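Local atomic coordinates of avidin-related protein 4/5 (Gallus gallus, PDB entry 1Y55), a protein that binds biotin, probably with the very high affinity of the avidin family, in a pocket within each barrel-shaped subunit of a tetramer. Residues 12-17 against 114-119; 46-51 against 65-70; 97-102 against 110-115. The protein carries 1 engineered substitution. All blocks are in the same frame, centred on the assembly; numbering follows the deposited sequence.

Contact 1: residues 12-17 against 114-119; sequences NNLGSI and GYNNFT. With BTN (biotin), chain C.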
loop_
_atom_site.group_PDB
_atom_site.type_symbol
_atom_site.label_atom_id
_atom_site.label_comp_id
_atom_site.label_asym_id
_atom_site.label_seq_id
_atom_site.Cartn_x
_atom_site.Cartn_y
_atom_site.Cartn_z
ATOM N N ASN A 12 -0.032 -16.253 -12.327
ATOM C CA ASN A 12 0.856 -15.253 -11.752
ATOM C C ASN A 12 2.107 -15.862 -11.156
ATOM O O ASN A 12 2.314 -17.079 -11.171
ATOM C CB ASN A 12 0.120 -14.285 -10.789
ATOM C CG ASN A 12 -0.268 -14.897 -9.461
ATOM O OD1 ASN A 12 0.328 -15.869 -8.989
ATOM N ND2 ASN A 12 -1.292 -14.305 -8.842
ATOM N N ASN A 13 2.955 -14.985 -10.629
ATOM C CA ASN A 13 4.266 -15.368 -10.117
ATOM C C ASN A 13 4.199 -16.304 -8.898
ATOM O O ASN A 13 5.189 -16.962 -8.603
ATOM C CB ASN A 13 5.089 -14.126 -9.788
ATOM C CG ASN A 13 4.373 -13.208 -8.822
ATOM O OD1 ASN A 13 3.379 -12.576 -9.184
ATOM N ND2 ASN A 13 4.852 -13.149 -7.591
ATOM N N LEU A 14 3.060 -16.349 -8.199
ATOM C CA LEU A 14 2.852 -17.268 -7.088
ATOM C C LEU A 14 2.269 -18.596 -7.545
ATOM O O LEU A 14 2.112 -19.499 -6.728
ATOM C CB LEU A 14 1.924 -16.642 -6.038
ATOM C CG LEU A 14 2.366 -15.314 -5.443
ATOM C CD1 LEU A 14 1.306 -14.751 -4.499
ATOM C CD2 LEU A 14 3.696 -15.435 -4.749
ATOM N N GLY A 15 1.921 -18.713 -8.823
ATOM C CA GLY A 15 1.307 -19.907 -9.367
ATOM C C GLY A 15 -0.215 -19.883 -9.388
ATOM O O GLY A 15 -0.832 -20.847 -9.821
ATOM N N SER A 16 -0.848 -18.812 -8.904
ATOM C CA SER A 16 -2.299 -18.717 -8.957
ATOM C C SER A 16 -2.777 -18.646 -10.392
ATOM O O SER A 16 -2.051 -18.178 -11.262
ATOM C CB SER A 16 -2.756 -17.482 -8.204
ATOM O OG SER A 16 -2.334 -17.549 -6.861
ATOM N N ILE A 17 -4.009 -19.085 -10.620
ATOM C CA ILE A 17 -4.627 -19.068 -11.942
ATOM C C ILE A 17 -5.905 -18.263 -11.887
ATOM O O ILE A 17 -6.686 -18.410 -10.966
ATOM C CB ILE A 17 -4.953 -20.486 -12.439
ATOM C CG1 ILE A 17 -3.686 -21.315 -12.517
ATOM C CG2 ILE A 17 -5.683 -20.444 -13.782
ATOM C CD1 ILE A 17 -3.957 -22.755 -12.865
ATOM N N GLY A 114 0.424 -6.192 -1.667
ATOM C CA GLY A 114 1.443 -6.876 -2.440
ATOM C C GLY A 114 1.306 -6.633 -3.929
ATOM O O GLY A 114 0.547 -5.764 -4.368
ATOM N N TYR A 115 2.065 -7.416 -4.686
ATOM C CA TYR A 115 2.112 -7.314 -6.140
ATOM C C TYR A 115 1.800 -8.650 -6.765
ATOM O O TYR A 115 1.899 -9.692 -6.133
ATOM C CB TYR A 115 3.480 -6.831 -6.639
ATOM C CG TYR A 115 4.614 -7.815 -6.568
ATOM C CD1 TYR A 115 4.954 -8.597 -7.673
ATOM C CD2 TYR A 115 5.386 -7.947 -5.425
ATOM C CE1 TYR A 115 6.028 -9.464 -7.636
ATOM C CE2 TYR A 115 6.466 -8.805 -5.386
ATOM C CZ TYR A 115 6.790 -9.546 -6.493
ATOM O OH TYR A 115 7.874 -10.386 -6.423
ATOM N N ASN A 116 1.482 -8.654 -8.050
ATOM C CA ASN A 116 1.483 -9.878 -8.826
ATOM C C ASN A 116 1.657 -9.547 -10.294
ATOM O O ASN A 116 0.990 -8.664 -10.826
ATOM C CB ASN A 116 0.176 -10.684 -8.688
ATOM C CG ASN A 116 0.110 -11.578 -7.460
ATOM O OD1 ASN A 116 -0.850 -11.498 -6.692
ATOM N ND2 ASN A 116 1.072 -12.486 -7.319
ATOM N N ASN A 117 2.500 -10.325 -10.962
ATOM C CA ASN A 117 2.676 -10.257 -12.401
ATOM C C ASN A 117 2.002 -11.458 -13.021
ATOM O O ASN A 117 2.232 -12.577 -12.576
ATOM C CB ASN A 117 4.177 -10.241 -12.696
ATOM C CG ASN A 117 4.885 -9.082 -11.979
ATOM O OD1 ASN A 117 4.421 -7.970 -12.046
ATOM N ND2 ASN A 117 5.978 -9.356 -11.282
ATOM N N PHE A 118 1.155 -11.228 -14.026
ATOM C CA PHE A 118 0.422 -12.309 -14.683
ATOM C C PHE A 118 0.842 -12.398 -16.148
ATOM O O PHE A 118 1.043 -11.385 -16.823
ATOM C CB PHE A 118 -1.106 -12.092 -14.687
ATOM C CG PHE A 118 -1.778 -12.071 -13.324
ATOM C CD1 PHE A 118 -2.565 -13.140 -12.911
ATOM C CD2 PHE A 118 -1.698 -10.966 -12.493
ATOM C CE1 PHE A 118 -3.241 -13.119 -11.691
ATOM C CE2 PHE A 118 -2.368 -10.941 -11.277
ATOM C CZ PHE A 118 -3.146 -12.011 -10.878
ATOM N N THR A 119 0.905 -13.638 -16.638
ATOM C CA THR A 119 1.071 -13.909 -18.059
ATOM C C THR A 119 0.039 -14.948 -18.480
ATOM O O THR A 119 -0.549 -15.636 -17.660
ATOM C CB THR A 119 2.494 -14.399 -18.377
ATOM O OG1 THR A 119 2.802 -15.541 -17.578
ATOM C CG2 THR A 119 3.554 -13.330 -18.055
HETATM C C11 BTN C . -7.420 -15.951 2.137
HETATM O O11 BTN C . -6.126 -16.221 2.485
HETATM O O12 BTN C . -8.373 -15.975 3.013
HETATM C C10 BTN C . -7.790 -15.626 0.758
HETATM C C9 BTN C . -6.726 -15.900 -0.277
HETATM C C8 BTN C . -5.781 -14.716 -0.463
HETATM C C7 BTN C . -4.723 -15.012 -1.532
HETATM C C2 BTN C . -3.853 -13.777 -1.895
HETATM S S1 BTN C . -4.689 -12.504 -2.796
HETATM C C6 BTN C . -3.098 -11.690 -3.036
HETATM C C5 BTN C . -2.115 -12.812 -3.361
HETATM N N1 BTN C . -2.078 -13.151 -4.772
HETATM C C3 BTN C . -2.510 -14.385 -4.972
HETATM O O3 BTN C . -2.585 -14.939 -6.170
HETATM N N2 BTN C . -2.847 -14.981 -3.846
HETATM C C4 BTN C . -2.595 -14.117 -2.703
HETATM O O HOH W 1 3.443 -11.848 -5.413
#

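Contact 2: residues 46-51 against 65-70; sequences LSPLLG and TVHWNF. With BTN (biotin), chain C.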
loop_
_atom_site.group_PDB
_atom_site.type_symbol
_atom_site.label_atom_id
_atom_site.label_comp_id
_atom_site.label_asym_id
_atom_site.label_seq_id
_atom_site.Cartn_x
_atom_site.Cartn_y
_atom_site.Cartn_z
ATOM N N LEU A 46 -12.108 -22.521 -5.517
ATOM C CA LEU A 46 -12.286 -21.592 -6.617
ATOM C C LEU A 46 -13.216 -20.467 -6.194
ATOM O O LEU A 46 -14.269 -20.728 -5.603
ATOM C CB LEU A 46 -12.873 -22.334 -7.812
ATOM C CG LEU A 46 -12.869 -21.567 -9.141
ATOM C CD1 LEU A 46 -11.435 -21.316 -9.620
ATOM C CD2 LEU A 46 -13.668 -22.318 -10.184
ATOM N N SER A 47 -12.855 -19.228 -6.507
ATOM C CA SER A 47 -13.587 -18.064 -6.020
ATOM C C SER A 47 -13.904 -17.109 -7.162
ATOM O O SER A 47 -13.132 -16.962 -8.108
ATOM C CB SER A 47 -12.769 -17.365 -4.949
ATOM O OG SER A 47 -12.626 -18.201 -3.805
ATOM N N PRO A 48 -15.046 -16.437 -7.085
ATOM C CA PRO A 48 -15.455 -15.514 -8.151
ATOM C C PRO A 48 -14.770 -14.160 -8.078
ATOM O O PRO A 48 -14.432 -13.674 -7.000
ATOM C CB PRO A 48 -16.956 -15.375 -7.913
ATOM C CG PRO A 48 -17.084 -15.492 -6.434
ATOM C CD PRO A 48 -16.085 -16.546 -6.042
ATOM N N LEU A 49 -14.627 -13.557 -9.254
ATOM C CA LEU A 49 -14.132 -12.190 -9.378
ATOM C C LEU A 49 -15.045 -11.379 -10.291
ATOM O O LEU A 49 -15.748 -11.918 -11.152
ATOM C CB LEU A 49 -12.674 -12.145 -9.872
ATOM C CG LEU A 49 -12.407 -12.567 -11.321
ATOM C CD1 LEU A 49 -12.538 -11.402 -12.305
ATOM C CD2 LEU A 49 -11.037 -13.198 -11.461
ATOM N N LEU A 50 -15.032 -10.067 -10.077
ATOM C CA LEU A 50 -15.825 -9.115 -10.847
ATOM C C LEU A 50 -15.013 -7.846 -10.966
ATOM O O LEU A 50 -14.513 -7.359 -9.959
ATOM C CB LEU A 50 -17.108 -8.825 -10.100
ATOM C CG LEU A 50 -18.236 -8.115 -10.791
ATOM C CD1 LEU A 50 -18.654 -8.838 -12.060
ATOM C CD2 LEU A 50 -19.415 -8.048 -9.815
ATOM N N GLY A 51 -14.890 -7.292 -12.165
ATOM C CA GLY A 51 -14.096 -6.098 -12.365
ATOM C C GLY A 51 -14.472 -5.291 -13.585
ATOM O O GLY A 51 -15.445 -5.580 -14.276
ATOM N N THR A 65 -12.325 -7.340 -8.019
ATOM C CA THR A 65 -12.522 -7.834 -6.670
ATOM C C THR A 65 -12.661 -9.337 -6.714
ATOM O O THR A 65 -13.413 -9.864 -7.542
ATOM C CB THR A 65 -13.823 -7.232 -6.105
ATOM O OG1 THR A 65 -13.710 -5.808 -6.032
ATOM C CG2 THR A 65 -14.091 -7.722 -4.688
ATOM N N VAL A 66 -11.961 -10.025 -5.814
ATOM C CA VAL A 66 -12.137 -11.454 -5.585
ATOM C C VAL A 66 -12.834 -11.646 -4.249
ATOM O O VAL A 66 -12.327 -11.258 -3.200
ATOM C CB VAL A 66 -10.798 -12.221 -5.566
ATOM C CG1 VAL A 66 -11.061 -13.708 -5.419
ATOM C CG2 VAL A 66 -10.003 -11.948 -6.828
ATOM N N HIS A 67 -14.019 -12.254 -4.297
ATOM C CA HIS A 67 -14.741 -12.669 -3.103
ATOM C C HIS A 67 -14.309 -14.100 -2.780
ATOM O O HIS A 67 -14.737 -15.054 -3.428
ATOM C CB HIS A 67 -16.266 -12.574 -3.326
ATOM C CG HIS A 67 -17.088 -13.353 -2.343
ATOM N ND1 HIS A 67 -17.867 -12.835 -1.324
ATOM C CD2 HIS A 67 -17.225 -14.694 -2.259
ATOM C CE1 HIS A 67 -18.465 -13.835 -0.684
ATOM N NE2 HIS A 67 -18.077 -14.974 -1.227
ATOM N N TRP A 68 -13.443 -14.270 -1.788
ATOM C CA TRP A 68 -12.959 -15.601 -1.456
ATOM C C TRP A 68 -14.129 -16.432 -0.919
ATOM O O TRP A 68 -14.836 -16.005 -0.009
ATOM C CB TRP A 68 -11.817 -15.518 -0.443
ATOM C CG TRP A 68 -10.683 -14.706 -0.986
ATOM C CD1 TRP A 68 -10.322 -13.453 -0.587
ATOM C CD2 TRP A 68 -9.839 -15.022 -2.114
ATOM N NE1 TRP A 68 -9.289 -12.986 -1.360
ATOM C CE2 TRP A 68 -8.976 -13.928 -2.306
ATOM C CE3 TRP A 68 -9.711 -16.131 -2.971
ATOM C CZ2 TRP A 68 -8.007 -13.910 -3.299
ATOM C CZ3 TRP A 68 -8.745 -16.113 -3.952
ATOM C CH2 TRP A 68 -7.908 -15.018 -4.109
ATOM N N ASN A 69 -14.315 -17.627 -1.475
ATOM C CA ASN A 69 -15.441 -18.468 -1.096
ATOM C C ASN A 69 -15.166 -19.335 0.118
ATOM O O ASN A 69 -16.022 -20.112 0.522
ATOM C CB ASN A 69 -15.879 -19.346 -2.264
ATOM C CG ASN A 69 -16.844 -18.642 -3.199
ATOM O OD1 ASN A 69 -17.201 -17.469 -3.029
ATOM N ND2 ASN A 69 -17.270 -19.377 -4.220
ATOM N N PHE A 70 -13.981 -19.213 0.691
ATOM C CA PHE A 70 -13.533 -20.063 1.792
ATOM C C PHE A 70 -13.028 -19.273 2.991
ATOM O O PHE A 70 -12.513 -19.868 3.932
ATOM C CB PHE A 70 -12.450 -21.027 1.294
ATOM C CG PHE A 70 -11.263 -20.327 0.692
ATOM C CD1 PHE A 70 -11.247 -19.979 -0.645
ATOM C CD2 PHE A 70 -10.171 -19.991 1.472
ATOM C CE1 PHE A 70 -10.149 -19.332 -1.204
ATOM C CE2 PHE A 70 -9.076 -19.335 0.920
ATOM C CZ PHE A 70 -9.064 -19.003 -0.419
HETATM C C11 BTN C . -7.420 -15.951 2.137
HETATM O O11 BTN C . -6.126 -16.221 2.485
HETATM O O12 BTN C . -8.373 -15.975 3.013
HETATM C C10 BTN C . -7.790 -15.626 0.758
HETATM C C9 BTN C . -6.726 -15.900 -0.277
HETATM C C8 BTN C . -5.781 -14.716 -0.463
HETATM C C7 BTN C . -4.723 -15.012 -1.532
HETATM C C2 BTN C . -3.853 -13.777 -1.895
HETATM S S1 BTN C . -4.689 -12.504 -2.796
HETATM C C6 BTN C . -3.098 -11.690 -3.036
HETATM C C5 BTN C . -2.115 -12.812 -3.361
HETATM N N1 BTN C . -2.078 -13.151 -4.772
HETATM C C3 BTN C . -2.510 -14.385 -4.972
HETATM O O3 BTN C . -2.585 -14.939 -6.170
HETATM N N2 BTN C . -2.847 -14.981 -3.846
HETATM C C4 BTN C . -2.595 -14.117 -2.703
HETATM O O HOH W 2 -16.237 -22.206 -4.601
HETATM O O HOH W 3 -14.596 -4.972 -8.586
#

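Contact 3: residues 97-102 against 110-115; sequences LRSSVN and ATRVGY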
loop_
_atom_site.group_PDB
_atom_site.type_symbol
_atom_site.label_atom_id
_atom_site.label_comp_id
_atom_site.label_asym_id
_atom_site.label_seq_id
_atom_site.Cartn_x
_atom_site.Cartn_y
_atom_site.Cartn_z
ATOM N N LEU A 97 -5.462 -7.015 0.327
ATOM C CA LEU A 97 -6.164 -8.161 0.895
ATOM C C LEU A 97 -6.734 -7.710 2.240
ATOM O O LEU A 97 -5.978 -7.422 3.178
ATOM C CB LEU A 97 -5.204 -9.336 1.054
ATOM C CG LEU A 97 -5.627 -10.523 1.918
ATOM C CD1 LEU A 97 -6.953 -11.134 1.544
ATOM C CD2 LEU A 97 -4.552 -11.591 1.847
ATOM N N ARG A 98 -8.059 -7.613 2.298
ATOM C CA ARG A 98 -8.775 -7.184 3.492
ATOM C C ARG A 98 -9.263 -8.399 4.273
ATOM O O ARG A 98 -10.035 -9.215 3.755
ATOM C CB ARG A 98 -9.976 -6.337 3.086
ATOM C CG ARG A 98 -10.870 -5.953 4.266
ATOM C CD ARG A 98 -10.223 -4.995 5.213
ATOM N NE ARG A 98 -10.908 -4.939 6.501
ATOM C CZ ARG A 98 -10.905 -3.874 7.303
ATOM N NH1 ARG A 98 -10.427 -2.707 6.903
ATOM N NH2 ARG A 98 -11.420 -3.977 8.512
ATOM N N SER A 99 -8.809 -8.504 5.516
ATOM C CA SER A 99 -9.329 -9.481 6.450
ATOM C C SER A 99 -10.502 -8.903 7.237
ATOM O O SER A 99 -10.628 -7.701 7.449
ATOM C CB SER A 99 -8.239 -9.881 7.450
ATOM O OG SER A 99 -7.129 -10.497 6.829
ATOM N N SER A 100 -11.342 -9.801 7.716
ATOM C CA SER A 100 -12.412 -9.452 8.631
ATOM C C SER A 100 -11.878 -9.384 10.050
ATOM O O SER A 100 -11.263 -10.330 10.525
ATOM C CB SER A 100 -13.498 -10.524 8.573
ATOM O OG SER A 100 -14.496 -10.274 9.531
ATOM N N VAL A 101 -12.096 -8.271 10.726
ATOM C CA VAL A 101 -11.778 -8.165 12.142
ATOM C C VAL A 101 -13.056 -7.955 12.950
ATOM O O VAL A 101 -14.116 -7.637 12.417
ATOM C CB VAL A 101 -10.726 -7.063 12.420
ATOM C CG1 VAL A 101 -9.397 -7.401 11.745
ATOM C CG2 VAL A 101 -11.203 -5.699 12.001
ATOM N N ASN A 102 -12.937 -8.152 14.257
ATOM C CA ASN A 102 -14.086 -8.258 15.151
ATOM C C ASN A 102 -14.836 -6.954 15.328
ATOM O O ASN A 102 -16.066 -6.939 15.467
ATOM C CB ASN A 102 -13.639 -8.767 16.535
ATOM C CG ASN A 102 -13.227 -10.232 16.513
ATOM O OD1 ASN A 102 -13.530 -10.966 15.568
ATOM N ND2 ASN A 102 -12.532 -10.668 17.562
ATOM N N ALA A 110 -5.965 -4.847 9.447
ATOM C CA ALA A 110 -6.790 -5.664 8.569
ATOM C C ALA A 110 -6.399 -5.702 7.094
ATOM O O ALA A 110 -7.051 -6.424 6.340
ATOM C CB ALA A 110 -8.251 -5.247 8.699
ATOM N N THR A 111 -5.397 -4.935 6.660
ATOM C CA THR A 111 -5.121 -4.810 5.226
ATOM C C THR A 111 -3.675 -5.142 4.884
ATOM O O THR A 111 -2.746 -4.464 5.322
ATOM C CB THR A 111 -5.465 -3.402 4.725
ATOM O OG1 THR A 111 -6.820 -3.091 5.078
ATOM C CG2 THR A 111 -5.388 -3.341 3.215
ATOM N N ARG A 112 -3.498 -6.187 4.075
ATOM C CA ARG A 112 -2.201 -6.566 3.521
ATOM C C ARG A 112 -2.094 -6.038 2.079
ATOM O O ARG A 112 -3.112 -5.835 1.401
ATOM C CB ARG A 112 -2.010 -8.083 3.568
ATOM C CG ARG A 112 -1.638 -8.558 4.971
ATOM C CD ARG A 112 -1.680 -10.045 5.194
ATOM N NE ARG A 112 -3.046 -10.548 5.146
ATOM C CZ ARG A 112 -3.383 -11.821 5.337
ATOM N NH1 ARG A 112 -2.461 -12.751 5.566
ATOM N NH2 ARG A 112 -4.660 -12.171 5.263
ATOM N N VAL A 113 -0.866 -5.808 1.646
ATOM C CA VAL A 113 -0.583 -5.271 0.331
ATOM C C VAL A 113 0.483 -6.127 -0.350
ATOM O O VAL A 113 1.373 -6.668 0.295
ATOM C CB VAL A 113 -0.149 -3.772 0.421
ATOM C CG1 VAL A 113 1.122 -3.584 1.244
ATOM C CG2 VAL A 113 -0.008 -3.125 -0.949
ATOM N N GLY A 114 0.424 -6.192 -1.667
ATOM C CA GLY A 114 1.443 -6.876 -2.440
ATOM C C GLY A 114 1.306 -6.633 -3.929
ATOM O O GLY A 114 0.547 -5.764 -4.368
ATOM N N TYR A 115 2.065 -7.416 -4.686
ATOM C CA TYR A 115 2.112 -7.314 -6.140
ATOM C C TYR A 115 1.800 -8.650 -6.765
ATOM O O TYR A 115 1.899 -9.692 -6.133
ATOM C CB TYR A 115 3.480 -6.831 -6.639
ATOM C CG TYR A 115 4.614 -7.815 -6.568
ATOM C CD1 TYR A 115 4.954 -8.597 -7.673
ATOM C CD2 TYR A 115 5.386 -7.947 -5.425
ATOM C CE1 TYR A 115 6.028 -9.464 -7.636
ATOM C CE2 TYR A 115 6.466 -8.805 -5.386
ATOM C CZ TYR A 115 6.790 -9.546 -6.493
ATOM O OH TYR A 115 7.874 -10.386 -6.423
HETATM O O HOH W 4 -5.420 -9.001 5.424
HETATM O O HOH W 5 -9.174 -1.796 4.371
#

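Contact 1: residues 12-17 against 114-119
The ureido end of the biotin pocket is built here, where the turn after strand 8-12 meets the last strand of the avidin barrel and Asn-12, Ser-16 and Asn-116 grip the ligand. Biotin O3 accepts from Asn-12 ND2 at 3.0 Å (165° at the hydrogen) and from Ser-16 OG at 2.7 Å, with Tyr-33 supplying a further bond from strand 28-34. Biotin N1 donates to Asn-116 OD1 at 2.8 Å. The amides of Asn-12 and Asn-116 lie stacked, their planes 8° apart, with the two ND2 atoms facing each other across the stack, two donors that do not bond.

A second shell fixes both amides. Asn-13 OD1 takes Asn-116 ND2 in an almost straight bond of 3.0 Å, and the backbone N of Asn-117 reaches it from the opposite face. Asn-12 OD1 accepts from Leu-14 N, 2.9 Å away, closing an Asx turn, and from Ser-16 N; with CG held between the backbone N and carbonyl carbon (chi1 73°), the amide folds back over its own type I turn. Asn-12 CB lies over the face of the Phe-118 ring, 3.7 Å from its centroid, in a CH-pi contact.

With OD1 of Asn-12 and ND2 of Asn-116 engaged by protein, each amide presents its other end to biotin: Asn-12 ND2 and Ser-16 OG donate to the ureido oxygen, an arrangement that would probably polarise its C=O, while Asn-116 OD1 accepts from the ureido N-H.

Contact 2: residues 46-51 against 65-70
Ser-47 and Trp-68 meet where the hairpin of strands 47-53 and 61-67 opens toward biotin. Ser-47 OG lies 3.7 Å from Trp-68 CE3 and accepts the backbone N-H of Asn-69 at 2.9 Å (164°), tying down the chain just beyond the indole; the same hydroxyl also bonds to the carbonyl of Thr-45.

The indole is sandwiched. Biotin's chain runs over one face, with C10 3.5 Å from Trp-68 CG and the thioether S1 beside CZ2, while CG1 of Val-66 backs the opposite face toward its rim, placed there by a first torsion that turns it away from the backbone N (chi1 -176°). Thr-75 accepts from Trp-68 NE1, and Phe-70 CZ comes within 3.8 Å of biotin C10.

Farther out, Asn-69 lays its amide against Pro-48, OD1 being 3.3 Å from Pro-48 CD, and water 2 joins its ND2 to Leu-46 O. Backbone bonds then hold the strands: His-67 N reaches Pro-48 O at 3.1 Å, and Leu-50 and Thr-65 form a hydrogen-bonded pair; water 3 also links Leu-50 O to Thr-65 OG1. Leu-49 and Val-66 are the non-hydrogen-bonded pair, with Leu-49 CB 4.1 Å from Val-66 CG2. Outside, His-67 stacks on His-54 of the fourth subunit. Such a hairpin, carrying a tryptophan to flank the ligand, belongs to the biotin-binding barrel of avidins.

Contact 3: residues 97-102 against 110-115
Backbone hydrogen bonds join Leu-97 and Arg-112 as an antiparallel pair, N of Leu-97 to O of Arg-112 at 2.8 Å and N of Arg-112 to O of Leu-97 at 2.9 Å. A third bond, Ser-99 N to Ala-110 O at 2.8 Å, carries the pairing past the end of strand 89-98.

Both arginines offer a guanidinium face to an apolar group. Ala-110 CB sits over the centre of the Arg-98 plane, 3.3 Å from CZ, and Val-101 CG1 touches the same methyl; the bend in the Arg-98 chain at chi2 (68°) folds the guanidinium back across it. Leu-97 and Arg-112 run side by side, with Leu-97 CD2 against one face of the guanidinium, 3.5 Å from NH2.

Charge and water settle the polar ends. Arg-98 forms a salt bridge with Asp-107 and Arg-112 one with Asp-39. Water 4 links Leu-97 O, Ser-99 OG and Arg-112 NE, the last at 2.8 Å, while water 5 spans Arg-98 NH1 and Thr-111 OG1.

These segments bracket the loop between strands 89-98 and 111-120, adjacent in the barrel; Thr-111 and Val-113 make backbone bonds to the third subunit, and Arg-98 packs on Thr-78 of the fourth.

Overall arrangement
All three contacts belong to one antiparallel barrel and mix buried with more accessible residues. Contacts 1 and 3 share Gly-114 and Tyr-115 on strand 111-120, whereas contact 2 closes a separate hairpin about 15 Å from each, centre to centre. Contacts 1 and 2 lie about 9 Å from the chain centre and serve different parts of biotin: amides and a hydroxyl meet its polar ureido group in contact 1, aromatic rings its aliphatic chain in contact 2. Contact 3, about 15 Å out, joins its segments by backbone pairing, apolar groups on guanidinium faces and bridging waters, with intrachain salt bridges beyond them, and touches other subunits; Leu-97 CD1 still packs 4.2 Å from Trp-68 NE1 of contact 2.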